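Local coordinates for enoyl-CoA hydratase/isomerase family protein (Bacillus anthracis, PDB 3KQF) that probably catalyses the reversible addition of water across the double bond of trans-2-enoyl-CoA thioesters, as crotonase-fold enoyl-CoA hydratases do in fatty acid beta-oxidation, at residues L135-T140 / E165-G170; T54-L59 / P104-I109. All coordinates share one frame; numbering follows the deposited sequence.

Contact 1 of 2, residues L135-T140 / E165-G170; sequences LGLTET and ELIYTG
The carbonyl oxygen of Ile167, in the last turn of helix 160-169, is gripped twice: Thr140 OG1 donates to Ile167 O at 2.9 Å, almost in line with the C=O bond (165° at the oxygen), and a water donates to the same atom. That water also donates to Leu137 O at 2.7 Å and accepts from Thr140 N, so one molecule bridges all three backbone groups. Thr140 suits its place because its OG1 stands between the backbone N and the carbonyl carbon (chi1 58°), facing the helix, while CG2 lies 3.4 Å from Ile167 O. A second water lies between Leu137 N, from which it accepts, and Leu166 O.

Gly170, just past the helix, turns the chain away with positive phi (67°), a conformation glycine adopts easily. Having no side chain, it lets its CA come to 3.3 Å from Leu137 O in a CA-H...O contact beside Thr140 OG1. Beside this polar seam, Leu137 and Ile167 run side by side, with Leu137 CD1 3.6 Å from Ile167 CG1, two aliphatic chains suited to the buried apolar side of the joint.

Crotonase-fold hydratases carry two active-site glutamates, one on the helix after the glycine-rich turn and one just past the following strands; Glu119 and Glu139, whose side chains touch, sit in places consistent with that. Leu154 of helix 150-158 packs on both aliphatic chains, and helix 116-123 meets Leu137 through Thr118 and Glu119. Asn207 of the second subunit bonds to Tyr168 O, so the joint between strand 134-136 and helix 160-169 also lies at the subunit interface.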
loop_
_atom_site.group_PDB
_atom_site.type_symbol
_atom_site.label_atom_id
_atom_site.label_comp_id
_atom_site.label_asym_id
_atom_site.label_seq_id
_atom_site.Cartn_x
_atom_site.Cartn_y
_atom_site.Cartn_z
ATOM N N LEU A 135 10.111 17.216 -3.463
ATOM C CA LEU A 135 8.980 16.756 -4.221
ATOM C C LEU A 135 7.686 17.251 -3.646
ATOM O O LEU A 135 7.626 17.777 -2.525
ATOM C CB LEU A 135 8.924 15.214 -4.231
ATOM C CG LEU A 135 10.128 14.476 -4.822
ATOM C CD1 LEU A 135 11.251 14.372 -3.821
ATOM C CD2 LEU A 135 9.685 13.072 -5.312
ATOM N N GLY A 136 6.636 17.068 -4.419
ATOM C CA GLY A 136 5.314 17.433 -3.943
ATOM C C GLY A 136 4.351 17.679 -5.073
ATOM O O GLY A 136 4.756 18.014 -6.191
ATOM N N LEU A 137 3.072 17.522 -4.773
ATOM C CA LEU A 137 2.016 17.826 -5.728
ATOM C C LEU A 137 1.423 19.126 -5.231
ATOM O O LEU A 137 0.521 19.136 -4.392
ATOM C CB LEU A 137 0.981 16.718 -5.810
ATOM C CG LEU A 137 1.458 15.442 -6.498
ATOM C CD1 LEU A 137 0.400 14.378 -6.452
ATOM C CD2 LEU A 137 1.829 15.740 -7.945
ATOM N N THR A 138 1.904 20.218 -5.809
ATOM C CA THR A 138 1.551 21.576 -5.388
ATOM C C THR A 138 0.285 22.133 -6.029
ATOM O O THR A 138 -0.101 23.261 -5.723
ATOM C CB THR A 138 2.701 22.529 -5.738
ATOM O OG1 THR A 138 3.000 22.385 -7.132
ATOM C CG2 THR A 138 3.978 22.211 -4.898
ATOM N N GLU A 139 -0.366 21.337 -6.880
ATOM C CA GLU A 139 -1.551 21.779 -7.631
ATOM C C GLU A 139 -2.672 22.533 -6.863
ATOM O O GLU A 139 -3.139 23.577 -7.322
ATOM C CB GLU A 139 -2.148 20.605 -8.435
ATOM C CG GLU A 139 -1.291 20.145 -9.632
ATOM C CD GLU A 139 -0.143 19.183 -9.290
ATOM O OE1 GLU A 139 0.245 19.066 -8.115
ATOM O OE2 GLU A 139 0.362 18.505 -10.227
ATOM N N THR A 140 -3.080 22.048 -5.695
ATOM C CA THR A 140 -4.171 22.691 -4.970
ATOM C C THR A 140 -3.806 24.113 -4.513
ATOM O O THR A 140 -4.698 24.930 -4.306
ATOM C CB THR A 140 -4.675 21.860 -3.773
ATOM O OG1 THR A 140 -3.568 21.625 -2.891
ATOM C CG2 THR A 140 -5.348 20.499 -4.265
ATOM N N GLU A 165 -2.910 13.756 2.430
ATOM C CA GLU A 165 -2.339 14.910 3.157
ATOM C C GLU A 165 -1.422 15.707 2.212
ATOM O O GLU A 165 -1.424 16.913 2.226
ATOM C CB GLU A 165 -1.644 14.519 4.471
ATOM C CG GLU A 165 -0.349 13.751 4.416
ATOM C CD GLU A 165 0.905 14.618 4.336
ATOM O OE1 GLU A 165 2.007 14.052 4.490
ATOM O OE2 GLU A 165 0.809 15.853 4.177
ATOM N N LEU A 166 -0.661 15.019 1.381
ATOM C CA LEU A 166 0.240 15.698 0.435
ATOM C C LEU A 166 -0.498 16.502 -0.624
ATOM O O LEU A 166 -0.136 17.668 -0.909
ATOM C CB LEU A 166 1.154 14.691 -0.238
ATOM C CG LEU A 166 2.214 14.128 0.724
ATOM C CD1 LEU A 166 2.950 13.007 0.043
ATOM C CD2 LEU A 166 3.195 15.164 1.214
ATOM N N ILE A 167 -1.519 15.892 -1.216
ATOM C CA ILE A 167 -2.316 16.587 -2.238
ATOM C C ILE A 167 -3.167 17.724 -1.641
ATOM O O ILE A 167 -3.252 18.803 -2.226
ATOM C CB ILE A 167 -3.144 15.588 -3.105
ATOM C CG1 ILE A 167 -2.179 14.781 -3.975
ATOM C CG2 ILE A 167 -4.101 16.351 -4.022
ATOM C CD1 ILE A 167 -2.805 13.504 -4.606
ATOM N N TYR A 168 -3.794 17.508 -0.485
ATOM C CA TYR A 168 -4.633 18.563 0.072
ATOM C C TYR A 168 -3.831 19.759 0.542
ATOM O O TYR A 168 -4.262 20.886 0.360
ATOM C CB TYR A 168 -5.544 18.101 1.217
ATOM C CG TYR A 168 -6.446 16.927 0.944
ATOM C CD1 TYR A 168 -6.910 16.635 -0.336
ATOM C CD2 TYR A 168 -6.946 16.179 2.014
ATOM C CE1 TYR A 168 -7.778 15.574 -0.541
ATOM C CE2 TYR A 168 -7.786 15.153 1.832
ATOM C CZ TYR A 168 -8.198 14.823 0.557
ATOM O OH TYR A 168 -9.067 13.771 0.400
ATOM N N THR A 169 -2.654 19.515 1.126
ATOM C CA THR A 169 -1.842 20.612 1.616
ATOM C C THR A 169 -1.022 21.232 0.500
ATOM O O THR A 169 -0.707 22.419 0.561
ATOM C CB THR A 169 -0.847 20.169 2.701
ATOM O OG1 THR A 169 0.025 19.187 2.163
ATOM C CG2 THR A 169 -1.589 19.613 3.940
ATOM N N GLY A 170 -0.661 20.416 -0.494
ATOM C CA GLY A 170 0.203 20.847 -1.605
ATOM C C GLY A 170 1.606 21.162 -1.114
ATOM O O GLY A 170 2.333 21.924 -1.744
HETATM O O HOH W 1 -2.168 19.356 -4.848
HETATM O O HOH W 2 2.480 17.587 -2.056
#

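Contact 2 of 2, residues T54-L59 / P104-I109; sequences TRVVIL and PVIAAI
Val57 and Ile106 are joined within the parallel core of the crotonase fold, where strands 56-61 and 105-109 are neighbours in the sheet. Four backbone bonds zip the pair: Val57 N to Pro104 O, Ile106 N to Val57 O, Leu59 N to Ile106 O, and Ala108 N to Leu59 O, the last three at 2.8 Å. The two short axes cross at -24°, the twist of neighbouring parallel strands. Pro104, just ahead of the strand, lacks an N-H and contributes its carbonyl.

Beta-branched residues favour such extended backbone. On one face Val57 CB meets Val105 CG2 at 4.1 Å, and Leu59 CB lies 4.4 Å from Val105 CG1, on the same face as its bridge partner, the small Ala107. On the other, Ile58 CG2 touches Ala108 CB at 4.1 Å.

Helix 193-206 lies against this second face, Ala201 touching Val56 and Ile58. Strands 19-24 and 126-130 flank the pair, and Asp125 OD2 accepts from Val105 N just before strand 126-130. Tyr168 of the third subunit packs on Pro104. With its CG1 anti to the carbonyl carbon (chi1 -55°), Ile106 brings CD1 obliquely across Val56, 4.0 Å from Val56 CG1.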
loop_
_atom_site.group_PDB
_atom_site.type_symbol
_atom_site.label_atom_id
_atom_site.label_comp_id
_atom_site.label_asym_id
_atom_site.label_seq_id
_atom_site.Cartn_x
_atom_site.Cartn_y
_atom_site.Cartn_z
ATOM N N THR A 54 17.309 -1.629 -26.654
ATOM C CA THR A 54 17.238 -0.791 -25.443
ATOM C C THR A 54 16.527 -1.545 -24.331
ATOM O O THR A 54 15.354 -1.902 -24.459
ATOM C CB THR A 54 16.538 0.537 -25.720
ATOM O OG1 THR A 54 17.302 1.263 -26.689
ATOM C CG2 THR A 54 16.429 1.375 -24.442
ATOM N N ARG A 55 17.241 -1.773 -23.229
ATOM C CA ARG A 55 16.686 -2.570 -22.134
ATOM C C ARG A 55 16.173 -1.800 -20.932
ATOM O O ARG A 55 15.351 -2.322 -20.196
ATOM C CB ARG A 55 17.716 -3.604 -21.669
ATOM C CG ARG A 55 18.045 -4.665 -22.730
ATOM C CD ARG A 55 19.136 -5.630 -22.287
ATOM N NE ARG A 55 19.460 -6.581 -23.356
ATOM C CZ ARG A 55 20.250 -7.638 -23.222
ATOM N NH1 ARG A 55 20.820 -7.933 -22.054
ATOM N NH2 ARG A 55 20.458 -8.423 -24.269
ATOM N N VAL A 56 16.671 -0.584 -20.731
ATOM C CA VAL A 56 16.298 0.237 -19.594
ATOM C C VAL A 56 16.432 1.674 -20.022
ATOM O O VAL A 56 17.338 2.032 -20.820
ATOM C CB VAL A 56 17.246 0.029 -18.370
ATOM C CG1 VAL A 56 16.766 0.843 -17.176
ATOM C CG2 VAL A 56 17.362 -1.436 -17.978
ATOM N N VAL A 57 15.568 2.499 -19.452
ATOM C CA VAL A 57 15.547 3.923 -19.701
ATOM C C VAL A 57 15.721 4.695 -18.388
ATOM O O VAL A 57 15.142 4.334 -17.334
ATOM C CB VAL A 57 14.166 4.343 -20.307
ATOM C CG1 VAL A 57 14.096 5.868 -20.523
ATOM C CG2 VAL A 57 13.903 3.579 -21.612
ATOM N N ILE A 58 16.508 5.756 -18.450
ATOM C CA ILE A 58 16.676 6.659 -17.301
ATOM C C ILE A 58 16.101 8.028 -17.698
ATOM O O ILE A 58 16.401 8.536 -18.781
ATOM C CB ILE A 58 18.159 6.816 -16.900
ATOM C CG1 ILE A 58 18.722 5.486 -16.437
ATOM C CG2 ILE A 58 18.294 7.863 -15.771
ATOM C CD1 ILE A 58 20.270 5.457 -16.340
ATOM N N LEU A 59 15.278 8.603 -16.829
ATOM C CA LEU A 59 14.675 9.902 -17.079
ATOM C C LEU A 59 15.195 10.858 -16.011
ATOM O O LEU A 59 15.076 10.581 -14.819
ATOM C CB LEU A 59 13.147 9.791 -17.033
ATOM C CG LEU A 59 12.333 11.026 -17.419
ATOM C CD1 LEU A 59 12.733 11.536 -18.802
ATOM C CD2 LEU A 59 10.820 10.711 -17.362
ATOM N N PRO A 104 11.848 -1.065 -18.292
ATOM C CA PRO A 104 11.765 -0.359 -17.006
ATOM C C PRO A 104 12.265 1.095 -17.195
ATOM O O PRO A 104 13.197 1.343 -17.981
ATOM C CB PRO A 104 12.742 -1.136 -16.126
ATOM C CG PRO A 104 12.719 -2.504 -16.662
ATOM C CD PRO A 104 12.640 -2.304 -18.165
ATOM N N VAL A 105 11.672 2.034 -16.466
ATOM C CA VAL A 105 12.047 3.433 -16.543
ATOM C C VAL A 105 12.379 3.893 -15.140
ATOM O O VAL A 105 11.572 3.716 -14.209
ATOM C CB VAL A 105 10.887 4.322 -17.158
ATOM C CG1 VAL A 105 11.289 5.789 -17.192
ATOM C CG2 VAL A 105 10.449 3.804 -18.547
ATOM N N ILE A 106 13.590 4.406 -14.969
ATOM C CA ILE A 106 14.087 4.877 -13.678
ATOM C C ILE A 106 14.146 6.380 -13.691
ATOM O O ILE A 106 14.713 6.967 -14.606
ATOM C CB ILE A 106 15.525 4.330 -13.412
ATOM C CG1 ILE A 106 15.545 2.791 -13.525
ATOM C CG2 ILE A 106 16.020 4.778 -12.067
ATOM C CD1 ILE A 106 16.966 2.155 -13.373
ATOM N N ALA A 107 13.514 7.008 -12.704
ATOM C CA ALA A 107 13.573 8.440 -12.548
ATOM C C ALA A 107 14.791 8.786 -11.689
ATOM O O ALA A 107 14.984 8.212 -10.605
ATOM C CB ALA A 107 12.283 8.974 -11.873
ATOM N N ALA A 108 15.649 9.672 -12.191
ATOM C CA ALA A 108 16.809 10.150 -11.440
ATOM C C ALA A 108 16.490 11.614 -11.147
ATOM O O ALA A 108 16.690 12.503 -12.001
ATOM C CB ALA A 108 18.117 9.996 -12.251
ATOM N N ILE A 109 15.974 11.849 -9.940
ATOM C CA ILE A 109 15.474 13.153 -9.517
ATOM C C ILE A 109 16.616 13.990 -8.948
ATOM O O ILE A 109 17.008 13.841 -7.797
ATOM C CB ILE A 109 14.300 12.984 -8.513
ATOM C CG1 ILE A 109 13.295 11.956 -9.063
ATOM C CG2 ILE A 109 13.604 14.339 -8.256
ATOM C CD1 ILE A 109 12.131 11.604 -8.124
#

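Contact 2 lies about 6 Å from the centre of the chain and contact 1 about 19 Å; their own centres are about 25 Å apart. They nevertheless touch where Leu135 CD2 meets Ile109 CD1 at 4.0 Å. Strand 105-109 leads towards helix 116-123, whose start in this family supplies part of the oxyanion hole, and contact 1 packs on the same helix through Leu137, so both probably border the active site. Between subunits, Tyr168 of contact 1 reaches Asp125 of the second subunit, and Pro104 of contact 2 receives Tyr168 of the third, in keeping with the trimer that crotonases build, often paired into hexamers.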